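Putative glycyl-glycine endopeptidase lytM (Ruminococcus gnavus, PDB 3NYY) probably acts as a metalloendopeptidase of the M23 peptidase family. Local coordinates at residues M145-V150 against V190-L195; P22-M27 against D49-R54; P95-L100 against Y139-S144. All blocks are in the same frame, centred on the assembly; numbering follows the deposited sequence. Where two conformers were deposited one is given.

How the interactions relate
From the N terminus, the three contacts close one after another; none nests in or crosses another. Interaction 2 comes first, bringing the start of helix 25-31 up against the loop after helix 37-48, within the LytM N-terminal range. Interaction 3 then closes the loop from 95-100 to 139-144 and lays residues 95-97 along strand 141-143, outermost in its three-stranded sheet. Interaction 1 opens directly afterwards and joins the start of strand 148-153 to 190-195. Interactions 1 and 3 touch: S144 probably hydrogen-bonds G193 and D194 through its backbone, continuing the pairing of strands 141-143 and 195-198 into the 191-194 turn. Interaction 2 stays apart, its centre 30 Å from interaction 1's and 31 Å from interaction 3's.

Interaction 1: residues M145-V150 against V190-L195; sequences MTDGVV and VKAGDL
G148 and V190 form an antiparallel hydrogen-bonded pair in the large beta sheet of the M23 peptidase fold, where the start of strand 148-153 meets the end of strand 189-190. Two backbone bonds close the pair, G148 N to V190 O at 3.0 Å and V190 N to G148 O at 2.9 Å. G148 adopts backbone angles at which a CB would press on the carbonyl oxygen of D147, and V190 CG2 lies over its backbone, 3.7 Å from G148 O. The other branch, V190 CG1, meets V150 CG2 at 4.0 Å, the two side chains crossing at about a right angle, and I165 of strand 162-166 packs on both valines.

Past the pair, the chain makes a type II beta turn from K191 to D194. D194 N closes the turn onto K191 O, and D194 OD2 takes the K191 N-H at the turn's first residue. The D147 carboxylate reaches across to the turn with both oxygens. OD1 receives A192 N at 2.9 Å on its anti lone pair, in a nearly straight bond (168°). K191 runs alongside D147, and its chain, bent at the second and third torsions, draws CD and CE over the carboxylate. That curl brings K191 NZ to 3.2 Å from D147 OD2, a salt bridge in which NZ approaches OD2 from above the carboxylate plane, 36° out of it.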
HETATM    1  N   MSE A 145      16.546  -5.490  10.518  1.00 11.43           N
HETATM    2  CA  MSE A 145      17.071  -5.528   9.150  1.00 11.65           C
HETATM    3  C   MSE A 145      18.589  -5.489   9.135  1.00 11.89           C
HETATM    4  O   MSE A 145      19.201  -5.922   8.167  1.00 11.52           O
HETATM    5  CB  MSE A 145      16.496  -4.357   8.355  1.00 10.99           C
HETATM    6  CG  MSE A 145      14.972  -4.471   8.118  1.00  9.99           C
HETATM    7 SE   MSE A 145      14.219  -2.867   7.323  0.75  8.36          SE
HETATM    8  CE  MSE A 145      14.855  -3.106   5.558  1.00 16.12           C
ATOM      9  N   THR A 146      19.164  -4.900  10.180  1.00 11.30           N
ATOM     10  CA  THR A 146      20.593  -4.573  10.272  1.00 12.18           C
ATOM     11  C   THR A 146      21.192  -5.029  11.595  1.00 12.18           C
ATOM     12  O   THR A 146      20.482  -5.281  12.567  1.00 13.01           O
ATOM     13  CB  THR A 146      20.793  -3.024  10.217  1.00 11.21           C
ATOM     14  OG1 THR A 146      20.301  -2.431  11.434  1.00 10.87           O
ATOM     15  CG2 THR A 146      20.034  -2.400   8.983  1.00 10.75           C
ATOM     16  N   ASP A 147      22.517  -5.097  11.646  1.00 11.18           N
ATOM     17  CA  ASP A 147      23.182  -5.134  12.916  1.00 14.20           C
ATOM     18  C   ASP A 147      22.951  -3.761  13.540  1.00 14.12           C
ATOM     19  O   ASP A 147      22.572  -2.798  12.853  1.00 13.18           O
ATOM     20  CB  ASP A 147      24.685  -5.313  12.720  1.00 15.15           C
ATOM     21  CG  ASP A 147      25.094  -6.697  12.278  1.00 18.55           C
ATOM     22  OD1 ASP A 147      24.288  -7.629  12.193  1.00 16.79           O
ATOM     23  OD2 ASP A 147      26.323  -6.854  12.046  1.00 20.82           O
ATOM     24  N   GLY A 148      23.221  -3.657  14.824  1.00 14.33           N
ATOM     25  CA  GLY A 148      23.220  -2.344  15.459  1.00 14.64           C
ATOM     26  C   GLY A 148      23.070  -2.383  16.944  1.00 15.07           C
ATOM     27  O   GLY A 148      23.442  -3.390  17.582  1.00 15.78           O
ATOM     28  N   VAL A 149      22.608  -1.269  17.508  1.00 14.66           N
ATOM     29  CA  VAL A 149      22.443  -1.119  18.963  1.00 14.80           C
ATOM     30  C   VAL A 149      21.038  -0.598  19.174  1.00 15.92           C
ATOM     31  O   VAL A 149      20.570   0.231  18.396  1.00 14.81           O
ATOM     32  CB  VAL A 149      23.475  -0.132  19.563  1.00 18.37           C
ATOM     33  CG1 VAL A 149      23.209   0.070  21.029  1.00 20.13           C
ATOM     34  CG2 VAL A 149      24.938  -0.641  19.270  1.00 19.68           C
ATOM     35  N   VAL A 150      20.355  -1.104  20.192  1.00 13.77           N
ATOM     36  CA  VAL A 150      19.035  -0.603  20.573  1.00 14.97           C
ATOM     37  C   VAL A 150      19.220   0.790  21.171  1.00 14.81           C
ATOM     38  O   VAL A 150      19.838   0.943  22.229  1.00 16.15           O
ATOM     39  CB  VAL A 150      18.309  -1.504  21.609  1.00 13.97           C
ATOM     40  CG1 VAL A 150      16.922  -0.904  21.948  1.00 12.99           C
ATOM     41  CG2 VAL A 150      18.189  -2.946  21.078  1.00 15.18           C
ATOM     42  N   VAL A 190      22.426  -5.840  18.663  1.00 15.95           N
ATOM     43  CA  VAL A 190      21.620  -6.769  17.887  1.00 15.09           C
ATOM     44  C   VAL A 190      22.378  -7.132  16.592  1.00 13.94           C
ATOM     45  O   VAL A 190      23.189  -6.332  16.076  1.00 15.99           O
ATOM     46  CB  VAL A 190      20.186  -6.238  17.536  1.00 16.68           C
ATOM     47  CG1 VAL A 190      19.368  -6.054  18.841  1.00 17.45           C
ATOM     48  CG2 VAL A 190      20.222  -5.008  16.691  1.00 17.33           C
ATOM     49  N   LYS A 191      22.118  -8.338  16.101  1.00 14.62           N
ATOM     50  CA  LYS A 191      22.548  -8.777  14.798  1.00 14.34           C
ATOM     51  C   LYS A 191      21.342  -8.780  13.880  1.00 11.90           C
ATOM     52  O   LYS A 191      20.188  -9.045  14.291  1.00 13.33           O
ATOM     53  CB  LYS A 191      23.178 -10.182  14.846  1.00 15.84           C
ATOM     54  CG  LYS A 191      24.502 -10.249  15.615  1.00 23.49           C
ATOM     55  CD  LYS A 191      25.619  -9.508  14.940  1.00 29.90           C
ATOM     56  CE  LYS A 191      26.128 -10.259  13.717  1.00 39.29           C
ATOM     57  NZ  LYS A 191      27.412  -9.659  13.221  1.00 42.22           N
ATOM     58  N   ALA A 192      21.594  -8.482  12.598  1.00 12.51           N
ATOM     59  CA  ALA A 192      20.534  -8.572  11.586  1.00 10.46           C
ATOM     60  C   ALA A 192      19.887  -9.940  11.628  1.00 13.91           C
ATOM     61  O   ALA A 192      20.577 -10.975  11.738  1.00 14.03           O
ATOM     62  CB  ALA A 192      21.119  -8.280  10.209  1.00 12.32           C
ATOM     63  N   GLY A 193      18.567  -9.956  11.609  1.00 13.03           N
ATOM     64  CA  GLY A 193      17.769 -11.180  11.734  1.00 15.10           C
ATOM     65  C   GLY A 193      17.289 -11.498  13.138  1.00 13.73           C
ATOM     66  O   GLY A 193      16.403 -12.332  13.307  1.00 14.65           O
ATOM     67  N   ASP A 194      17.842 -10.815  14.139  1.00 13.23           N
ATOM     68  CA  ASP A 194      17.391 -11.003  15.533  1.00 14.48           C
ATOM     69  C   ASP A 194      15.974 -10.494  15.725  1.00 12.37           C
ATOM     70  O   ASP A 194      15.622  -9.448  15.212  1.00 13.00           O
ATOM     71  CB  ASP A 194      18.275 -10.281  16.545  1.00 14.89           C
ATOM     72  CG  ASP A 194      19.642 -10.919  16.736  1.00 17.83           C
ATOM     73  OD1 ASP A 194      19.887 -12.021  16.223  1.00 19.88           O
ATOM     74  OD2 ASP A 194      20.471 -10.288  17.422  1.00 17.85           O
ATOM     75  N   LEU A 195      15.217 -11.208  16.547  1.00 13.33           N
ATOM     76  CA  LEU A 195      13.878 -10.779  16.901  1.00 12.65           C
ATOM     77  C   LEU A 195      13.890  -9.444  17.628  1.00 11.91           C
ATOM     78  O   LEU A 195      14.643  -9.268  18.587  1.00 13.75           O
ATOM     79  CB  LEU A 195      13.239 -11.844  17.779  1.00 14.49           C
ATOM     80  CG  LEU A 195      11.758 -11.640  18.066  1.00 13.47           C
ATOM     81  CD1 LEU A 195      10.852 -11.848  16.824  1.00 14.15           C
ATOM     82  CD2 LEU A 195      11.281 -12.546  19.215  1.00 14.65           C
TER

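Interaction 2: residues P22-M27 against D49-R54; sequences PVSETM and DFENRR. With SO4 (sulfate ion), chain H.
With CG turned anti to its own carbonyl carbon (chi1 -63°) and the chain stretched out beyond, E51 reaches across to the backbone N of S24. S24 in turn sets OG between its backbone N and carbonyl carbon (chi1 68°), which aims the hydroxyl at M27 N, 3.1 Å from S24 OG. This is an N-cap on helix 25-31.

The E51 carboxylate arrives at the helix start just outside the cap. Its OE2 accepts S24 N at 3.0 Å in a bent bond (130° at the hydrogen), on the syn side and somewhat out of the carboxylate plane, and the same oxygen takes a bond from Y44 OH of helix 37-48. P22 touches both E51 and F50: P22 CB meets the carboxylate, 3.4 Å from E51 OE1, and P22 CD meets the F50 ring at the edge, 4.4 Å from F50 CD2. W45 backs the arrangement, donating its NE1 to P22 O and stacking on the F50 ring.

The chain turns after helix 37-48: a Schellman motif ends it at D49, and F50 and E51 also have positive phi. Further on, R53 and R54 clasp a sulfate, probably from the crystallisation liquor. R53 meets O4 with NE and NH2, while R54 offers its backbone N and NE to O1 and its NH2 to O3.

A carboxylate beside the N-terminal end of a helix, with two donors on one oxygen, is probably kept ionised by the helix dipole and those bonds.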
ATOM      1  N   PRO A  22      14.464   7.735  -5.545  1.00 13.16           N
ATOM      2  CA  PRO A  22      13.862   7.274  -6.822  1.00 13.93           C
ATOM      3  C   PRO A  22      14.729   6.176  -7.454  1.00 13.91           C
ATOM      4  O   PRO A  22      15.824   6.460  -7.902  1.00 14.93           O
ATOM      5  CB  PRO A  22      13.853   8.537  -7.661  1.00 17.34           C
ATOM      6  CG  PRO A  22      14.906   9.406  -7.119  1.00 15.95           C
ATOM      7  CD  PRO A  22      15.035   9.081  -5.663  1.00 15.16           C
ATOM      8  N   VAL A  23      14.202   4.962  -7.549  1.00 14.77           N
ATOM      9  CA  VAL A  23      14.967   3.822  -8.094  1.00 14.42           C
ATOM     10  C   VAL A  23      14.091   3.098  -9.103  1.00 17.73           C
ATOM     11  O   VAL A  23      13.083   2.486  -8.723  1.00 18.87           O
ATOM     12  CB  VAL A  23      15.410   2.887  -6.973  1.00 16.83           C
ATOM     13  CG1 VAL A  23      16.236   1.729  -7.542  1.00 18.27           C
ATOM     14  CG2 VAL A  23      16.230   3.666  -5.907  1.00 13.89           C
ATOM     15  N   SER A  24      14.471   3.202 -10.370  1.00 18.84           N
ATOM     16  CA  SER A  24      13.831   2.494 -11.470  1.00 22.52           C
ATOM     17  C   SER A  24      13.899   0.979 -11.354  1.00 22.01           C
ATOM     18  O   SER A  24      14.711   0.428 -10.645  1.00 19.94           O
ATOM     19  CB  SER A  24      14.538   2.850 -12.774  1.00 25.33           C
ATOM     20  OG  SER A  24      15.884   2.333 -12.825  1.00 26.48           O
ATOM     21  N   GLU A  25      13.053   0.278 -12.092  1.00 24.32           N
ATOM     22  CA  GLU A  25      13.112  -1.195 -12.019  1.00 26.57           C
ATOM     23  C   GLU A  25      14.454  -1.747 -12.557  1.00 23.31           C
ATOM     24  O   GLU A  25      14.976  -2.731 -12.018  1.00 24.01           O
ATOM     25  CB  GLU A  25      11.879  -1.857 -12.687  1.00 31.48           C
ATOM     26  CG  GLU A  25      10.527  -1.660 -11.905  1.00 34.88           C
ATOM     27  CD  GLU A  25      10.576  -2.039 -10.382  1.00 47.68           C
ATOM     28  OE1 GLU A  25      11.127  -3.108 -10.017  1.00 46.73           O
ATOM     29  OE2 GLU A  25      10.046  -1.255  -9.536  1.00 48.75           O
ATOM     30  N   THR A  26      15.020  -1.103 -13.577  1.00 23.71           N
ATOM     31  CA  THR A  26      16.358  -1.470 -14.107  1.00 26.03           C
ATOM     32  C   THR A  26      17.400  -1.428 -12.998  1.00 25.22           C
ATOM     33  O   THR A  26      18.189  -2.361 -12.800  1.00 24.39           O
ATOM     34  CB  THR A  26      16.776  -0.528 -15.262  1.00 30.31           C
ATOM     35  OG1 THR A  26      15.878  -0.748 -16.353  1.00 35.81           O
ATOM     36  CG2 THR A  26      18.206  -0.782 -15.734  1.00 32.91           C
HETATM   37  N   MSE A  27      17.378  -0.329 -12.242  1.00 22.32           N
HETATM   38  CA  MSE A  27      18.281  -0.171 -11.117  0.50 19.39           C
HETATM   39  C   MSE A  27      17.955  -1.158  -9.979  1.00 17.74           C
HETATM   40  O   MSE A  27      18.858  -1.651  -9.319  1.00 20.64           O
HETATM   41  CB  MSE A  27      18.257   1.298 -10.660  0.50 17.92           C
HETATM   42  CG  MSE A  27      19.398   1.712  -9.790  0.50 17.54           C
HETATM   43 SE   MSE A  27      21.123   1.350 -10.581  0.38 22.25          SE
HETATM   44  CE  MSE A  27      20.691   1.541 -12.417  0.50 14.55           C
ATOM     45  N   ASP A  49      20.949  13.098 -12.283  1.00 15.68           N
ATOM     46  CA  ASP A  49      20.370  14.210 -11.533  1.00 16.26           C
ATOM     47  C   ASP A  49      19.062  13.725 -10.836  1.00 16.06           C
ATOM     48  O   ASP A  49      18.002  14.355 -10.959  1.00 17.20           O
ATOM     49  CB  ASP A  49      20.084  15.407 -12.463  1.00 15.80           C
ATOM     50  CG  ASP A  49      21.326  15.915 -13.198  1.00 17.81           C
ATOM     51  OD1 ASP A  49      22.473  15.570 -12.782  1.00 18.76           O
ATOM     52  OD2 ASP A  49      21.142  16.660 -14.198  1.00 19.80           O
ATOM     53  N   PHE A  50      19.159  12.610 -10.116  1.00 14.00           N
ATOM     54  CA  PHE A  50      18.008  12.005  -9.404  1.00 14.01           C
ATOM     55  C   PHE A  50      16.847  11.671 -10.338  1.00 16.24           C
ATOM     56  O   PHE A  50      15.688  12.027 -10.085  1.00 18.24           O
ATOM     57  CB  PHE A  50      17.556  12.844  -8.208  1.00 15.25           C
ATOM     58  CG  PHE A  50      18.532  12.807  -7.080  1.00 13.36           C
ATOM     59  CD1 PHE A  50      19.680  13.559  -7.145  1.00 16.55           C
ATOM     60  CD2 PHE A  50      18.350  11.939  -6.000  1.00 14.32           C
ATOM     61  CE1 PHE A  50      20.616  13.497  -6.117  1.00 16.57           C
ATOM     62  CE2 PHE A  50      19.262  11.883  -4.999  1.00 13.71           C
ATOM     63  CZ  PHE A  50      20.384  12.667  -5.046  1.00 15.93           C
ATOM     64  N   GLU A  51      17.192  10.953 -11.392  1.00 17.02           N
ATOM     65  CA  GLU A  51      16.276  10.498 -12.429  1.00 17.64           C
ATOM     66  C   GLU A  51      15.591  11.623 -13.195  1.00 21.18           C
ATOM     67  O   GLU A  51      14.524  11.410 -13.757  1.00 22.97           O
ATOM     68  CB  GLU A  51      15.243   9.506 -11.876  1.00 16.04           C
ATOM     69  CG  GLU A  51      15.877   8.193 -11.345  1.00 19.62           C
ATOM     70  CD  GLU A  51      14.861   7.042 -11.192  1.00 21.31           C
ATOM     71  OE1 GLU A  51      13.684   7.311 -10.874  1.00 24.66           O
ATOM     72  OE2 GLU A  51      15.289   5.878 -11.392  1.00 24.36           O
ATOM     73  N   ASN A  52      16.256  12.768 -13.301  1.00 20.02           N
ATOM     74  CA  ASN A  52      15.807  13.849 -14.174  1.00 20.82           C
ATOM     75  C   ASN A  52      16.413  13.861 -15.572  1.00 23.43           C
ATOM     76  O   ASN A  52      15.869  14.523 -16.476  1.00 23.48           O
ATOM     77  CB  ASN A  52      15.975  15.184 -13.451  1.00 24.03           C
ATOM     78  CG  ASN A  52      14.909  15.385 -12.406  1.00 26.73           C
ATOM     79  OD1 ASN A  52      13.745  15.500 -12.747  1.00 32.10           O
ATOM     80  ND2 ASN A  52      15.284  15.388 -11.141  1.00 22.36           N
ATOM     81  N   ARG A  53      17.502  13.113 -15.758  1.00 19.21           N
ATOM     82  CA  ARG A  53      18.163  12.944 -17.017  1.00 19.57           C
ATOM     83  C   ARG A  53      18.494  11.485 -17.214  1.00 19.78           C
ATOM     84  O   ARG A  53      18.603  10.699 -16.248  1.00 19.54           O
ATOM     85  CB  ARG A  53      19.462  13.752 -17.112  1.00 19.48           C
ATOM     86  CG  ARG A  53      19.304  15.249 -16.805  1.00 19.14           C
ATOM     87  CD  ARG A  53      20.597  15.996 -17.200  1.00 21.56           C
ATOM     88  NE  ARG A  53      20.698  16.132 -18.652  1.00 21.21           N
ATOM     89  CZ  ARG A  53      21.545  16.940 -19.292  1.00 25.40           C
ATOM     90  NH1 ARG A  53      22.416  17.697 -18.628  1.00 21.87           N
ATOM     91  NH2 ARG A  53      21.531  16.960 -20.618  1.00 21.60           N
ATOM     92  N   ARG A  54      18.696  11.128 -18.472  1.00 22.41           N
ATOM     93  CA  ARG A  54      19.018   9.738 -18.814  1.00 22.48           C
ATOM     94  C   ARG A  54      20.379   9.344 -18.262  1.00 24.40           C
ATOM     95  O   ARG A  54      21.277  10.177 -18.110  1.00 24.61           O
ATOM     96  CB  ARG A  54      18.981   9.540 -20.329  1.00 26.73           C
ATOM     97  CG  ARG A  54      17.582   9.649 -20.918  1.00 34.73           C
ATOM     98  CD  ARG A  54      17.665   9.623 -22.436  1.00 40.99           C
ATOM     99  NE  ARG A  54      18.527  10.710 -22.915  1.00 47.21           N
ATOM    100  CZ  ARG A  54      19.124  10.750 -24.104  1.00 49.34           C
ATOM    101  NH1 ARG A  54      18.974   9.760 -24.979  1.00 50.82           N
ATOM    102  NH2 ARG A  54      19.896  11.786 -24.417  1.00 50.89           N
TER
HETATM  103  S   SO4 H 286      20.234  13.475 -21.141  0.50 29.54           S
HETATM  104  O1  SO4 H 286      18.943  12.787 -20.932  0.50 34.24           O
HETATM  105  O2  SO4 H 286      21.196  13.132 -20.089  0.50 32.94           O
HETATM  106  O3  SO4 H 286      20.791  13.031 -22.410  0.50 31.39           O
HETATM  107  O4  SO4 H 286      19.987  14.915 -21.165  0.50 39.26           O

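Interaction 3: residues P95-L100 against Y139-S144; sequences PIPQSL and YYPVVS
P97 fills the hollow between P141 and V143: its CG meets V143 CG1 tip to tip at 3.7 Å and lies 4.0 Å from P141 CB. The ring's CD lies against P141 O at 3.2 Å. I96 is the second bump. Its CB heads away from strand 141-143, but the bend at its second torsion (-52°) swings CD1 back, so that it settles 4.0 Å from V142 CG2. The other branch, I96 CG2, nestles obliquely against Y140 CD2 at 3.9 Å. M199 and Y250 also touch this isoleucine.

Strand 141-143 is an outer strand of a three-stranded antiparallel sheet in the M23 peptidase fold, with strand 195-198 as its neighbour there, and 95-97 runs along its other side. One backbone bond joins them, V143 N to P95 O, short at 2.8 Å and almost straight (173°). V143 CG2 tucks in beside it, 3.5 Å from P95 O.

P95 has no N-H to return the bond to V143 O, nor has P97, two residues on, one to give P141 O. P141 O, buried by the contact, finds no hydrogen-bond partner in the model and has P97 CD and I96 CG2 and CD1 against it instead.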
ATOM      1  N   PRO A  95      12.346  -7.026   7.133  1.00 10.54           N
ATOM      2  CA  PRO A  95      11.991  -7.073   8.549  1.00 11.02           C
ATOM      3  C   PRO A  95      10.989  -8.155   8.977  1.00 13.61           C
ATOM      4  O   PRO A  95      10.830  -8.380  10.176  1.00 13.43           O
ATOM      5  CB  PRO A  95      11.406  -5.685   8.781  1.00 10.82           C
ATOM      6  CG  PRO A  95      10.845  -5.304   7.456  1.00 10.30           C
ATOM      7  CD  PRO A  95      11.872  -5.799   6.497  1.00 10.19           C
ATOM      8  N   ILE A  96      10.333  -8.798   8.016  1.00 12.39           N
ATOM      9  CA  ILE A  96       9.345  -9.837   8.335  1.00 11.10           C
ATOM     10  C   ILE A  96       9.881 -11.183   7.851  1.00 12.25           C
ATOM     11  O   ILE A  96      10.177 -11.339   6.661  1.00 14.09           O
ATOM     12  CB  ILE A  96       7.994  -9.601   7.707  1.00 11.65           C
ATOM     13  CG1 ILE A  96       7.500  -8.168   7.927  1.00 12.35           C
ATOM     14  CG2 ILE A  96       6.950 -10.608   8.319  1.00 13.55           C
ATOM     15  CD1 ILE A  96       7.499  -7.672   9.379  1.00 14.86           C
ATOM     16  N   PRO A  97      10.028 -12.150   8.772  1.00 13.58           N
ATOM     17  CA  PRO A  97      10.493 -13.466   8.364  1.00 14.86           C
ATOM     18  C   PRO A  97       9.519 -14.198   7.483  1.00 16.87           C
ATOM     19  O   PRO A  97       8.319 -13.858   7.459  1.00 15.61           O
ATOM     20  CB  PRO A  97      10.646 -14.229   9.702  1.00 15.55           C
ATOM     21  CG  PRO A  97      10.770 -13.226  10.729  1.00 19.37           C
ATOM     22  CD  PRO A  97       9.908 -12.058  10.238  1.00 16.63           C
ATOM     23  N   GLN A  98      10.023 -15.196   6.753  1.00 16.80           N
ATOM     24  CA  GLN A  98       9.141 -16.137   6.048  1.00 19.50           C
ATOM     25  C   GLN A  98       8.891 -17.319   6.993  1.00 19.75           C
ATOM     26  O   GLN A  98       9.735 -17.671   7.838  1.00 19.57           O
ATOM     27  CB  GLN A  98       9.722 -16.588   4.708  1.00 20.79           C
ATOM     28  CG  GLN A  98      11.114 -17.163   4.752  1.00 25.60           C
ATOM     29  CD  GLN A  98      11.559 -17.707   3.376  1.00 34.72           C
ATOM     30  OE1 GLN A  98      10.946 -18.637   2.851  1.00 35.87           O
ATOM     31  NE2 GLN A  98      12.635 -17.137   2.813  1.00 32.05           N
ATOM     32  N   SER A  99       7.728 -17.941   6.852  1.00 21.42           N
ATOM     33  CA  SER A  99       7.333 -19.056   7.699  0.50 22.44           C
ATOM     34  C   SER A  99       7.967 -20.387   7.257  1.00 24.72           C
ATOM     35  O   SER A  99       7.889 -20.752   6.093  1.00 27.21           O
ATOM     36  CB  SER A  99       5.807 -19.193   7.720  0.50 23.31           C
ATOM     37  OG  SER A  99       5.407 -20.317   8.482  0.50 29.54           O
ATOM     38  N   LEU A 100       8.611 -21.087   8.199  1.00 29.24           N
ATOM     39  CA  LEU A 100       9.147 -22.450   7.964  1.00 31.85           C
ATOM     40  C   LEU A 100       8.014 -23.462   8.035  1.00 37.01           C
ATOM     41  O   LEU A 100       8.030 -24.461   7.319  1.00 38.95           O
ATOM     42  CB  LEU A 100      10.203 -22.836   9.015  1.00 31.30           C
ATOM     43  CG  LEU A 100      11.625 -22.369   8.726  1.00 29.34           C
ATOM     44  CD1 LEU A 100      12.529 -22.535   9.961  1.00 30.55           C
ATOM     45  CD2 LEU A 100      12.212 -23.104   7.503  1.00 28.41           C
ATOM     46  N   TYR A 139       1.470 -12.143  15.985  1.00 14.92           N
ATOM     47  CA  TYR A 139       1.612 -13.303  15.114  1.00 16.60           C
ATOM     48  C   TYR A 139       2.829 -13.233  14.180  1.00 17.17           C
ATOM     49  O   TYR A 139       3.638 -14.152  14.167  1.00 18.13           O
ATOM     50  CB  TYR A 139       0.333 -13.518  14.307  1.00 16.85           C
ATOM     51  CG  TYR A 139       0.444 -14.596  13.272  1.00 19.22           C
ATOM     52  CD1 TYR A 139       0.379 -15.946  13.616  1.00 20.74           C
ATOM     53  CD2 TYR A 139       0.597 -14.272  11.948  1.00 16.86           C
ATOM     54  CE1 TYR A 139       0.492 -16.944  12.646  1.00 25.17           C
ATOM     55  CE2 TYR A 139       0.738 -15.239  10.971  1.00 21.91           C
ATOM     56  CZ  TYR A 139       0.658 -16.584  11.327  1.00 21.22           C
ATOM     57  OH  TYR A 139       0.781 -17.519  10.324  1.00 25.05           O
ATOM     58  N   TYR A 140       2.950 -12.148  13.415  1.00 14.46           N
ATOM     59  CA  TYR A 140       4.118 -11.933  12.569  1.00 12.75           C
ATOM     60  C   TYR A 140       5.300 -11.458  13.400  1.00 13.12           C
ATOM     61  O   TYR A 140       5.238 -10.399  14.034  1.00 13.51           O
ATOM     62  CB  TYR A 140       3.855 -10.866  11.491  1.00 11.78           C
ATOM     63  CG  TYR A 140       2.905 -11.223  10.406  1.00 14.49           C
ATOM     64  CD1 TYR A 140       1.533 -11.058  10.596  1.00 17.74           C
ATOM     65  CD2 TYR A 140       3.372 -11.740   9.215  1.00 14.73           C
ATOM     66  CE1 TYR A 140       0.640 -11.383   9.588  1.00 19.87           C
ATOM     67  CE2 TYR A 140       2.484 -12.074   8.195  1.00 13.27           C
ATOM     68  CZ  TYR A 140       1.140 -11.890   8.394  1.00 15.73           C
ATOM     69  OH  TYR A 140       0.290 -12.233   7.338  1.00 19.18           O
ATOM     70  N   PRO A 141       6.417 -12.215  13.415  1.00 11.74           N
ATOM     71  CA  PRO A 141       7.611 -11.645  14.039  1.00 12.44           C
ATOM     72  C   PRO A 141       8.163 -10.470  13.237  1.00 12.52           C
ATOM     73  O   PRO A 141       7.909 -10.373  12.025  1.00 12.64           O
ATOM     74  CB  PRO A 141       8.622 -12.796  14.036  1.00 11.97           C
ATOM     75  CG  PRO A 141       7.882 -13.992  13.481  1.00 14.74           C
ATOM     76  CD  PRO A 141       6.679 -13.525  12.807  1.00 11.78           C
ATOM     77  N   VAL A 142       8.876  -9.596  13.932  1.00 12.50           N
ATOM     78  CA  VAL A 142       9.606  -8.467  13.352  1.00 11.01           C
ATOM     79  C   VAL A 142      11.052  -8.657  13.771  1.00 12.55           C
ATOM     80  O   VAL A 142      11.353  -8.793  14.955  1.00 12.62           O
ATOM     81  CB  VAL A 142       9.023  -7.130  13.823  1.00 11.02           C
ATOM     82  CG1 VAL A 142       9.900  -5.984  13.339  1.00  9.39           C
ATOM     83  CG2 VAL A 142       7.536  -6.981  13.311  1.00 11.12           C
ATOM     84  N   VAL A 143      11.942  -8.723  12.770  1.00 12.71           N
ATOM     85  CA  VAL A 143      13.355  -8.898  12.977  1.00 10.72           C
ATOM     86  C   VAL A 143      14.122  -7.691  12.485  1.00 12.41           C
ATOM     87  O   VAL A 143      13.662  -6.917  11.631  1.00 10.57           O
ATOM     88  CB  VAL A 143      13.885 -10.160  12.287  1.00 12.63           C
ATOM     89  CG1 VAL A 143      13.161 -11.387  12.816  1.00 13.26           C
ATOM     90  CG2 VAL A 143      13.807 -10.053  10.756  1.00 11.61           C
ATOM     91  N   SER A 144      15.304  -7.503  13.041  1.00 12.80           N
ATOM     92  CA  SER A 144      16.130  -6.349  12.724  1.00 11.97           C
ATOM     93  C   SER A 144      16.693  -6.513  11.321  1.00 11.08           C
ATOM     94  O   SER A 144      17.294  -7.530  10.997  1.00 12.12           O
ATOM     95  CB  SER A 144      17.308  -6.233  13.681  1.00 13.15           C
ATOM     96  OG  SER A 144      18.021  -4.991  13.497  1.00 13.13           O
TER